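Local structure of adhesion and penetration protein autotransporter (Haemophilus influenzae, 3SYJ) at residues A[634-648]-A[658-672]. The protein promotes, through its secreted passenger domain, bacterial aggregation and adherence to and invasion of host cells, and is probably a serine protease. Numbering follows the deposited sequence.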
# COMPACT_ATOMS: atom_id res chain seq x y z
N ILE A 634 3.10 8.41 26.30
CA ILE A 634 3.31 9.65 27.01
C ILE A 634 1.93 10.25 27.25
O ILE A 634 1.40 10.96 26.39
CB ILE A 634 4.20 10.61 26.19
CG1 ILE A 634 5.38 9.84 25.57
CG2 ILE A 634 4.70 11.77 27.04
CD1 ILE A 634 6.17 9.00 26.57
N LYS A 635 1.35 9.93 28.39
CA LYS A 635 -0.02 10.34 28.73
C LYS A 635 -0.06 11.73 29.34
O LYS A 635 -1.14 12.28 29.59
CB LYS A 635 -0.65 9.34 29.70
CG LYS A 635 -0.73 7.91 29.18
CD LYS A 635 -1.45 7.03 30.19
CE LYS A 635 -1.63 5.61 29.67
NZ LYS A 635 -2.30 4.76 30.69
N GLY A 636 1.10 12.29 29.61
CA GLY A 636 1.18 13.61 30.21
C GLY A 636 2.62 13.97 30.43
O GLY A 636 3.49 13.10 30.42
N GLY A 637 2.89 15.26 30.63
CA GLY A 637 4.25 15.73 30.78
C GLY A 637 5.00 15.83 29.46
O GLY A 637 4.42 16.07 28.40
N SER A 638 6.31 15.64 29.53
CA SER A 638 7.17 15.84 28.38
C SER A 638 8.26 14.77 28.29
O SER A 638 9.03 14.57 29.24
CB SER A 638 7.79 17.22 28.47
OG SER A 638 8.22 17.66 27.19
N ALA A 639 8.33 14.10 27.14
CA ALA A 639 9.37 13.11 26.83
C ALA A 639 10.37 13.68 25.82
O ALA A 639 9.97 14.18 24.77
CB ALA A 639 8.75 11.82 26.28
N VAL A 640 11.66 13.60 26.12
CA VAL A 640 12.67 14.17 25.24
C VAL A 640 13.74 13.14 24.89
O VAL A 640 14.32 12.52 25.78
CB VAL A 640 13.36 15.39 25.89
CG1 VAL A 640 14.39 15.99 24.94
CG2 VAL A 640 12.33 16.43 26.31
N VAL A 641 13.98 12.95 23.60
CA VAL A 641 15.08 12.10 23.15
C VAL A 641 16.23 13.01 22.74
O VAL A 641 16.14 13.75 21.77
CB VAL A 641 14.66 11.20 21.98
CG1 VAL A 641 15.79 10.24 21.61
CG2 VAL A 641 13.38 10.44 22.32
N SER A 642 17.32 12.95 23.51
CA SER A 642 18.38 13.95 23.44
C SER A 642 19.60 13.35 22.74
O SER A 642 19.48 12.34 22.05
CB SER A 642 18.84 14.35 24.85
OG SER A 642 19.65 15.51 24.83
N ARG A 643 20.76 13.98 22.92
CA ARG A 643 21.93 13.74 22.08
C ARG A 643 22.55 12.38 22.35
O ARG A 643 22.41 11.83 23.44
CB ARG A 643 22.98 14.84 22.28
CG ARG A 643 23.39 15.08 23.74
CD ARG A 643 24.63 15.98 23.82
NE ARG A 643 25.80 15.32 23.25
CZ ARG A 643 27.03 15.82 23.27
NH1 ARG A 643 27.27 17.00 23.84
NH2 ARG A 643 28.03 15.15 22.71
N ASN A 644 23.24 11.86 21.35
CA ASN A 644 23.90 10.56 21.43
C ASN A 644 22.95 9.40 21.74
O ASN A 644 23.27 8.49 22.52
CB ASN A 644 25.09 10.60 22.39
CG ASN A 644 26.15 11.60 21.94
OD1 ASN A 644 26.19 12.73 22.43
ND2 ASN A 644 27.01 11.19 21.00
N VAL A 645 21.78 9.43 21.12
CA VAL A 645 20.91 8.28 21.07
C VAL A 645 20.95 7.77 19.64
O VAL A 645 20.48 8.44 18.72
CB VAL A 645 19.45 8.62 21.45
CG1 VAL A 645 18.57 7.39 21.32
CG2 VAL A 645 19.38 9.21 22.86
N SER A 646 21.56 6.60 19.45
CA SER A 646 21.72 6.04 18.12
C SER A 646 20.37 5.72 17.53
O SER A 646 20.10 5.99 16.36
CB SER A 646 22.57 4.78 18.17
OG SER A 646 23.92 5.09 18.44
N SER A 647 19.50 5.14 18.35
CA SER A 647 18.19 4.73 17.88
C SER A 647 17.25 4.56 19.05
O SER A 647 17.66 4.20 20.15
CB SER A 647 18.29 3.40 17.12
OG SER A 647 18.78 2.37 17.96
N ILE A 648 15.98 4.86 18.81
CA ILE A 648 14.94 4.50 19.75
C ILE A 648 13.84 3.77 18.99
O ILE A 648 13.31 4.30 18.02
CB ILE A 648 14.42 5.72 20.55
CG1 ILE A 648 13.51 5.26 21.69
CG2 ILE A 648 13.76 6.75 19.63
CD1 ILE A 648 13.26 6.34 22.73
N ALA A 658 0.21 16.19 26.55
CA ALA A 658 1.58 15.70 26.64
C ALA A 658 2.42 16.19 25.47
O ALA A 658 1.91 16.76 24.51
CB ALA A 658 1.59 14.19 26.69
N ASN A 659 3.73 15.98 25.56
CA ASN A 659 4.62 16.35 24.47
C ASN A 659 5.78 15.37 24.31
O ASN A 659 6.24 14.78 25.29
CB ASN A 659 5.14 17.77 24.68
CG ASN A 659 5.85 18.30 23.45
OD1 ASN A 659 6.88 17.77 23.03
ND2 ASN A 659 5.30 19.37 22.87
N ALA A 660 6.24 15.19 23.08
CA ALA A 660 7.41 14.36 22.79
C ALA A 660 8.31 15.06 21.78
O ALA A 660 7.84 15.49 20.73
CB ALA A 660 7.00 13.00 22.28
N THR A 661 9.60 15.16 22.09
CA THR A 661 10.55 15.86 21.24
C THR A 661 11.76 14.99 20.93
O THR A 661 12.32 14.35 21.82
CB THR A 661 11.03 17.16 21.92
OG1 THR A 661 9.89 17.97 22.24
CG2 THR A 661 11.97 17.93 21.00
N PHE A 662 12.17 14.98 19.66
CA PHE A 662 13.28 14.14 19.21
C PHE A 662 14.38 14.94 18.51
O PHE A 662 14.10 15.74 17.61
CB PHE A 662 12.80 13.07 18.23
CG PHE A 662 11.67 12.22 18.73
CD1 PHE A 662 11.89 10.93 19.17
CD2 PHE A 662 10.37 12.71 18.72
CE1 PHE A 662 10.84 10.14 19.62
CE2 PHE A 662 9.31 11.92 19.16
CZ PHE A 662 9.55 10.64 19.61
N GLY A 663 15.63 14.71 18.91
CA GLY A 663 16.78 15.28 18.24
C GLY A 663 17.26 16.58 18.85
O GLY A 663 16.48 17.35 19.40
N VAL A 664 18.57 16.82 18.76
CA VAL A 664 19.12 18.12 19.12
C VAL A 664 19.46 18.88 17.84
O VAL A 664 19.79 18.27 16.83
CB VAL A 664 20.39 18.00 19.98
CG1 VAL A 664 20.04 17.43 21.34
CG2 VAL A 664 21.43 17.15 19.27
N VAL A 665 19.38 20.20 17.89
CA VAL A 665 19.57 21.03 16.71
C VAL A 665 20.93 21.72 16.71
O VAL A 665 21.26 22.45 17.65
CB VAL A 665 18.47 22.12 16.59
CG1 VAL A 665 18.70 22.98 15.37
CG2 VAL A 665 17.08 21.48 16.56
N PRO A 666 21.74 21.47 15.67
CA PRO A 666 23.04 22.15 15.57
C PRO A 666 22.89 23.67 15.52
O PRO A 666 21.95 24.16 14.91
CB PRO A 666 23.61 21.63 14.25
CG PRO A 666 22.91 20.33 14.03
CD PRO A 666 21.53 20.53 14.56
N ASN A 667 23.81 24.38 16.16
CA ASN A 667 23.83 25.85 16.14
C ASN A 667 22.68 26.51 16.88
O ASN A 667 22.37 27.68 16.64
CB ASN A 667 23.92 26.37 14.71
CG ASN A 667 25.23 25.99 14.05
OD1 ASN A 667 25.26 25.26 13.07
ND2 ASN A 667 26.33 26.48 14.63
N GLN A 668 22.06 25.77 17.79
CA GLN A 668 21.08 26.32 18.71
C GLN A 668 21.40 25.80 20.09
O GLN A 668 22.28 24.96 20.27
CB GLN A 668 19.67 25.87 18.34
CG GLN A 668 19.23 26.29 16.97
CD GLN A 668 17.76 25.99 16.73
OE1 GLN A 668 17.14 25.21 17.46
NE2 GLN A 668 17.20 26.60 15.69
N GLN A 669 20.68 26.31 21.08
CA GLN A 669 20.78 25.76 22.42
C GLN A 669 19.83 24.58 22.52
O GLN A 669 18.73 24.61 21.98
CB GLN A 669 20.43 26.81 23.48
CG GLN A 669 21.44 27.94 23.56
CD GLN A 669 21.34 28.71 24.85
OE1 GLN A 669 20.28 28.80 25.47
NE2 GLN A 669 22.47 29.29 25.27
N ASN A 670 20.28 23.53 23.19
CA ASN A 670 19.44 22.39 23.51
C ASN A 670 19.56 22.11 24.99
O ASN A 670 20.61 22.35 25.58
CB ASN A 670 19.86 21.17 22.70
CG ASN A 670 20.00 21.46 21.22
OD1 ASN A 670 19.09 21.22 20.44
ND2 ASN A 670 21.15 22.00 20.84
N THR A 671 18.49 21.62 25.60
CA THR A 671 18.55 21.23 27.00
C THR A 671 19.25 19.88 27.13
O THR A 671 18.76 18.87 26.63
CB THR A 671 17.16 21.19 27.65
OG1 THR A 671 16.52 22.46 27.52
CG2 THR A 671 17.27 20.85 29.13
N ILE A 672 20.41 19.86 27.77
CA ILE A 672 21.18 18.63 27.90
C ILE A 672 21.22 18.16 29.36
O ILE A 672 21.56 18.93 30.25
CB ILE A 672 22.62 18.81 27.37
CG1 ILE A 672 22.61 19.31 25.92
CG2 ILE A 672 23.42 17.51 27.48
CD1 ILE A 672 21.86 18.43 24.97
O HOH W 1 8.96 17.34 24.88
O HOH W 2 15.00 16.39 21.59
O HOH W 3 18.07 17.73 24.16
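Strands 638-641 and 659-662, joined by parallel backbone pairing, occupy equivalent places on successive turns of the passenger's beta-solenoid. A ladder of five hydrogen bonds reaches just past the strand ends, from N659 N to G637 O at one end to G663 N to V641 O at the other; V641 N to T661 O (2.8 Å) and A639 N to N659 O are both nearly straight. Alternate residues point into the core of the right-handed beta-helix: A639 and A660 form a small pair, and V641 meets F662 just beyond. F662 CG lies beside its backbone N (chi1 -53°), a rotation that swings the ring toward V641, whose CG2 reaches CD1 at 3.5 Å. I648 CG2 comes to the ring edge at CE1, 4.5 Å off. S638, V640, N659 and T661 line the other face, where polar groups can meet solvent: a water hydrogen-bonds T661 OG1 (2.9 Å). Beyond the strands, R643 carries its aliphatic chain across I672 at about a right angle, CD to CD1 3.9 Å, while its guanidinium holds N644 OD1 in plane through NE (2.7 Å) and forms a salt bridge with D619. G663 follows its strand with a positive phi, where a CB would jam against the carbonyl O of F662, which suits glycine.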